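Local structure of ribose 5-phosphate isomerase (Trypanosoma cruzi, 3M1P) at residues A97-V108 and F127-H138. The protein probably interconverts ribose 5-phosphate and ribulose 5-phosphate, as a type B ribose 5-phosphate isomerase of the LacAB_RpiB family. The protein carries 1 engineered substitution. Residues are numbered along the deposited sequence; the frame is centred on the assembly and turned at random.
Sequences AMSRIHNDANIV and FLQTPFSGEERH. With PO4 (phosphate ion), chain C.
Phe127 enters between Arg100 and Val108, and its ring is covered on both faces. Val108 CB sits over one face, 3.4 Å from the ring centroid, while Arg100 CD lies over the opposite one as a second CH-pi contact. With CG anti to the backbone N (chi1 -172°), the ring swings in from the last turn of its helix, and its rim meets Ser99 OG and the methyl of Ala105. The Arg100 chain, bent at chi2 and chi3, curls past Phe127 O; its NH1 then forms a salt bridge with Asp104 OD1 through a nearly straight hydrogen bond of 2.9 Å, lying close to the guanidinium plane and meeting the oxygen on its anti side. NH2 donates to a water that in turn donates to the carbonyl oxygens of Leu128 and Thr130, tying the arginine to the C-terminal end of helix 117-129. Thr130 turns its CG2 methyl onto Ile101 CG1, a tight 3.5 Å contact, and its hydroxyl hydrogen-bonds to Thr126 O, one turn earlier. Next, the Phe132 ring lies nearly parallel to the Asp104 carboxylate, the planes 12° apart, with Asp104 CB 3.8 Å from its centroid; Gly134 N sits over the other face. Ser133 N makes a weak bond to Ile101 O at 3.4 Å, and Ser133 OG and His138 ND1 are hydrogen-bonded, 2.9 Å apart. Arg137 NE and NH2 hydrogen-bond a phosphate ion, probably from the crystallisation liquor, also bound by Arg141 and by His11 and Arg113 of the second subunit. His138 brings NE2 over the centre of the His102 ring, 3.3 Å from CD2, the two ring planes inclined at 36°. The contact thus joins the end of helix 93-101 and the start of strand 107-111 to the linker between helices 117-129 and 136-150, with Phe64 of the neighbouring strand 64-69 touching both Arg100 and Leu128.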
loop_
_atom_site.group_PDB
_atom_site.type_symbol
_atom_site.label_atom_id
_atom_site.label_comp_id
_atom_site.label_asym_id
_atom_site.label_seq_id
_atom_site.Cartn_x
_atom_site.Cartn_y
_atom_site.Cartn_z
ATOM N N ALA A 97 -4.824 11.951 4.536
ATOM C CA ALA A 97 -4.779 13.402 4.398
ATOM C C ALA A 97 -5.810 13.891 3.390
ATOM O O ALA A 97 -6.554 14.836 3.677
ATOM C CB ALA A 97 -3.367 13.872 4.012
ATOM N N MET A 98 -5.873 13.241 2.232
ATOM C CA MET A 98 -6.746 13.685 1.146
ATOM C C MET A 98 -8.233 13.471 1.424
ATOM O O MET A 98 -9.079 14.222 0.913
ATOM C CB MET A 98 -6.356 13.024 -0.177
ATOM C CG MET A 98 -4.973 13.434 -0.698
ATOM S SD MET A 98 -4.682 15.211 -0.796
ATOM C CE MET A 98 -6.074 15.760 -1.792
ATOM N N SER A 99 -8.540 12.448 2.221
ATOM C CA SER A 99 -9.910 12.190 2.688
ATOM C C SER A 99 -10.454 13.375 3.484
ATOM O O SER A 99 -11.649 13.714 3.394
ATOM C CB SER A 99 -9.971 10.919 3.532
ATOM O OG SER A 99 -9.389 11.104 4.809
ATOM N N ARG A 100 -9.557 14.010 4.235
ATOM C CA ARG A 100 -9.862 15.249 4.953
ATOM C C ARG A 100 -9.830 16.487 4.032
ATOM O O ARG A 100 -10.772 17.283 4.030
ATOM C CB ARG A 100 -8.909 15.422 6.151
ATOM C CG ARG A 100 -8.944 14.271 7.168
ATOM C CD ARG A 100 -10.218 14.270 8.040
ATOM N NE ARG A 100 -10.382 15.557 8.711
ATOM C CZ ARG A 100 -11.375 16.422 8.482
ATOM N NH1 ARG A 100 -12.369 16.128 7.637
ATOM N NH2 ARG A 100 -11.387 17.582 9.131
ATOM N N ILE A 101 -8.757 16.639 3.246
ATOM C CA ILE A 101 -8.569 17.822 2.393
ATOM C C ILE A 101 -9.646 17.958 1.305
ATOM O O ILE A 101 -10.202 19.052 1.107
ATOM C CB ILE A 101 -7.145 17.858 1.743
ATOM C CG1 ILE A 101 -6.045 17.857 2.817
ATOM C CG2 ILE A 101 -6.983 19.070 0.843
ATOM C CD1 ILE A 101 -4.597 17.690 2.283
ATOM N N HIS A 102 -9.953 16.854 0.629
ATOM C CA HIS A 102 -10.881 16.871 -0.503
ATOM C C HIS A 102 -12.305 16.471 -0.121
ATOM O O HIS A 102 -13.265 16.997 -0.678
ATOM C CB HIS A 102 -10.364 15.966 -1.639
ATOM C CG HIS A 102 -9.320 16.606 -2.506
ATOM N ND1 HIS A 102 -8.219 17.263 -1.994
ATOM C CD2 HIS A 102 -9.195 16.666 -3.854
ATOM C CE1 HIS A 102 -7.476 17.721 -2.988
ATOM N NE2 HIS A 102 -8.046 17.369 -4.127
ATOM N N ASN A 103 -12.442 15.532 0.812
ATOM C CA ASN A 103 -13.747 14.934 1.106
ATOM C C ASN A 103 -14.348 15.327 2.444
ATOM O O ASN A 103 -15.466 14.905 2.759
ATOM C CB ASN A 103 -13.666 13.412 1.002
ATOM C CG ASN A 103 -13.001 12.958 -0.295
ATOM O OD1 ASN A 103 -13.570 13.100 -1.378
ATOM N ND2 ASN A 103 -11.796 12.452 -0.191
ATOM N N ASP A 104 -13.601 16.126 3.216
ATOM C CA ASP A 104 -13.987 16.469 4.583
ATOM C C ASP A 104 -14.543 15.221 5.289
ATOM O O ASP A 104 -15.607 15.267 5.928
ATOM C CB ASP A 104 -15.023 17.602 4.558
ATOM C CG ASP A 104 -15.296 18.191 5.935
ATOM O OD1 ASP A 104 -14.457 18.015 6.843
ATOM O OD2 ASP A 104 -16.368 18.826 6.095
ATOM N N ALA A 105 -13.827 14.106 5.147
ATOM C CA ALA A 105 -14.260 12.837 5.715
ATOM C C ALA A 105 -14.432 12.981 7.215
ATOM O O ALA A 105 -13.625 13.633 7.867
ATOM C CB ALA A 105 -13.248 11.721 5.395
ATOM N N ASN A 106 -15.479 12.378 7.765
ATOM C CA ASN A 106 -15.693 12.427 9.207
ATOM C C ASN A 106 -15.495 11.075 9.877
ATOM O O ASN A 106 -15.470 10.992 11.093
ATOM C CB ASN A 106 -17.070 13.041 9.574
ATOM C CG ASN A 106 -18.224 12.456 8.750
ATOM O OD1 ASN A 106 -18.188 11.292 8.349
ATOM N ND2 ASN A 106 -19.257 13.274 8.503
ATOM N N ILE A 107 -15.345 10.019 9.085
ATOM C CA ILE A 107 -14.960 8.717 9.638
ATOM C C ILE A 107 -13.772 8.114 8.872
ATOM O O ILE A 107 -13.793 8.041 7.651
ATOM C CB ILE A 107 -16.155 7.705 9.679
ATOM C CG1 ILE A 107 -17.276 8.213 10.608
ATOM C CG2 ILE A 107 -15.653 6.297 10.095
ATOM C CD1 ILE A 107 -18.478 7.295 10.761
ATOM N N VAL A 108 -12.732 7.698 9.597
ATOM C CA VAL A 108 -11.614 6.992 8.994
ATOM C C VAL A 108 -11.795 5.498 9.229
ATOM O O VAL A 108 -12.126 5.079 10.343
ATOM C CB VAL A 108 -10.214 7.513 9.481
ATOM C CG1 VAL A 108 -9.985 7.332 11.003
ATOM C CG2 VAL A 108 -9.069 6.879 8.670
ATOM N N PHE A 127 -5.379 11.882 9.713
ATOM C CA PHE A 127 -6.804 12.118 9.554
ATOM C C PHE A 127 -7.308 13.187 10.533
ATOM O O PHE A 127 -7.982 14.131 10.133
ATOM C CB PHE A 127 -7.545 10.813 9.805
ATOM C CG PHE A 127 -9.005 10.872 9.498
ATOM C CD1 PHE A 127 -9.454 10.706 8.200
ATOM C CD2 PHE A 127 -9.942 11.056 10.529
ATOM C CE1 PHE A 127 -10.825 10.737 7.916
ATOM C CE2 PHE A 127 -11.312 11.084 10.257
ATOM C CZ PHE A 127 -11.754 10.935 8.949
ATOM N N LEU A 128 -6.962 13.039 11.811
ATOM C CA LEU A 128 -7.474 13.946 12.842
ATOM C C LEU A 128 -6.872 15.341 12.738
ATOM O O LEU A 128 -7.575 16.333 12.933
ATOM C CB LEU A 128 -7.282 13.360 14.245
ATOM C CG LEU A 128 -8.115 12.110 14.538
ATOM C CD1 LEU A 128 -7.720 11.484 15.861
ATOM C CD2 LEU A 128 -9.621 12.417 14.495
ATOM N N GLN A 129 -5.591 15.404 12.379
ATOM C CA GLN A 129 -4.850 16.679 12.306
ATOM C C GLN A 129 -5.019 17.480 11.011
ATOM O O GLN A 129 -4.823 18.695 11.021
ATOM C CB GLN A 129 -3.360 16.442 12.553
ATOM C CG GLN A 129 -3.002 16.039 13.994
ATOM C CD GLN A 129 -1.505 15.834 14.189
ATOM O OE1 GLN A 129 -0.735 15.862 13.224
ATOM N NE2 GLN A 129 -1.085 15.606 15.440
ATOM N N THR A 130 -5.362 16.814 9.903
ATOM C CA THR A 130 -5.452 17.480 8.600
ATOM C C THR A 130 -6.787 18.204 8.438
ATOM O O THR A 130 -7.834 17.582 8.556
ATOM C CB THR A 130 -5.261 16.477 7.418
ATOM O OG1 THR A 130 -4.064 15.711 7.619
ATOM C CG2 THR A 130 -5.171 17.207 6.098
ATOM N N PRO A 131 -6.753 19.525 8.184
ATOM C CA PRO A 131 -8.010 20.268 8.010
ATOM C C PRO A 131 -8.655 20.052 6.653
ATOM O O PRO A 131 -7.968 19.713 5.687
ATOM C CB PRO A 131 -7.571 21.737 8.133
ATOM C CG PRO A 131 -6.129 21.743 7.645
ATOM C CD PRO A 131 -5.561 20.403 8.097
ATOM N N PHE A 132 -9.969 20.246 6.586
ATOM C CA PHE A 132 -10.665 20.330 5.297
ATOM C C PHE A 132 -10.245 21.634 4.623
ATOM O O PHE A 132 -10.124 22.657 5.283
ATOM C CB PHE A 132 -12.183 20.256 5.481
ATOM C CG PHE A 132 -12.974 20.552 4.231
ATOM C CD1 PHE A 132 -12.709 19.883 3.038
ATOM C CD2 PHE A 132 -14.019 21.480 4.261
ATOM C CE1 PHE A 132 -13.453 20.148 1.888
ATOM C CE2 PHE A 132 -14.774 21.749 3.121
ATOM C CZ PHE A 132 -14.483 21.086 1.927
ATOM N N SER A 133 -10.009 21.582 3.314
ATOM C CA SER A 133 -9.478 22.723 2.574
ATOM C C SER A 133 -10.481 23.891 2.431
ATOM O O SER A 133 -10.079 25.052 2.373
ATOM C CB SER A 133 -8.956 22.273 1.210
ATOM O OG SER A 133 -10.018 22.038 0.314
ATOM N N GLY A 134 -11.776 23.578 2.379
ATOM C CA GLY A 134 -12.813 24.592 2.197
ATOM C C GLY A 134 -12.945 25.081 0.764
ATOM O O GLY A 134 -13.801 25.919 0.474
ATOM N N GLU A 135 -12.120 24.551 -0.137
ATOM C CA GLU A 135 -12.066 25.045 -1.518
ATOM C C GLU A 135 -13.358 24.784 -2.284
ATOM O O GLU A 135 -14.028 23.765 -2.070
ATOM C CB GLU A 135 -10.837 24.504 -2.268
ATOM C CG GLU A 135 -9.525 25.183 -1.852
ATOM C CD GLU A 135 -8.283 24.558 -2.486
ATOM O OE1 GLU A 135 -8.312 24.219 -3.692
ATOM O OE2 GLU A 135 -7.259 24.415 -1.774
ATOM N N GLU A 136 -13.691 25.726 -3.164
ATOM C CA GLU A 136 -14.988 25.778 -3.855
ATOM C C GLU A 136 -15.428 24.443 -4.469
ATOM O O GLU A 136 -16.560 24.006 -4.258
ATOM C CB GLU A 136 -14.985 26.902 -4.912
ATOM C CG GLU A 136 -16.286 27.021 -5.709
ATOM C CD GLU A 136 -16.349 28.260 -6.598
ATOM O OE1 GLU A 136 -15.409 28.487 -7.395
ATOM O OE2 GLU A 136 -17.358 28.999 -6.503
ATOM N N ARG A 137 -14.531 23.799 -5.211
ATOM C CA ARG A 137 -14.865 22.551 -5.901
ATOM C C ARG A 137 -15.204 21.393 -4.954
ATOM O O ARG A 137 -16.124 20.629 -5.235
ATOM C CB ARG A 137 -13.789 22.167 -6.928
ATOM C CG ARG A 137 -12.447 21.772 -6.344
ATOM C CD ARG A 137 -11.361 21.791 -7.399
ATOM N NE ARG A 137 -10.148 21.139 -6.912
ATOM C CZ ARG A 137 -9.225 21.740 -6.164
ATOM N NH1 ARG A 137 -9.367 23.013 -5.823
ATOM N NH2 ARG A 137 -8.153 21.063 -5.753
ATOM N N HIS A 138 -14.497 21.299 -3.822
ATOM C CA HIS A 138 -14.754 20.250 -2.825
ATOM C C HIS A 138 -16.086 20.440 -2.111
ATOM O O HIS A 138 -16.815 19.469 -1.904
ATOM C CB HIS A 138 -13.597 20.120 -1.825
ATOM C CG HIS A 138 -12.256 20.029 -2.480
ATOM N ND1 HIS A 138 -11.149 20.706 -2.014
ATOM C CD2 HIS A 138 -11.855 19.376 -3.595
ATOM C CE1 HIS A 138 -10.120 20.459 -2.804
ATOM N NE2 HIS A 138 -10.524 19.657 -3.774
HETATM P P PO4 C . -8.834 18.015 -8.094
HETATM O O1 PO4 C . -7.846 18.850 -7.332
HETATM O O2 PO4 C . -10.053 18.838 -8.424
HETATM O O3 PO4 C . -9.239 16.819 -7.267
HETATM O O4 PO4 C . -8.205 17.565 -9.396
HETATM O O HOH W 1 -9.010 17.517 10.897
HETATM O O HOH W 2 -15.090 16.619 -2.412
#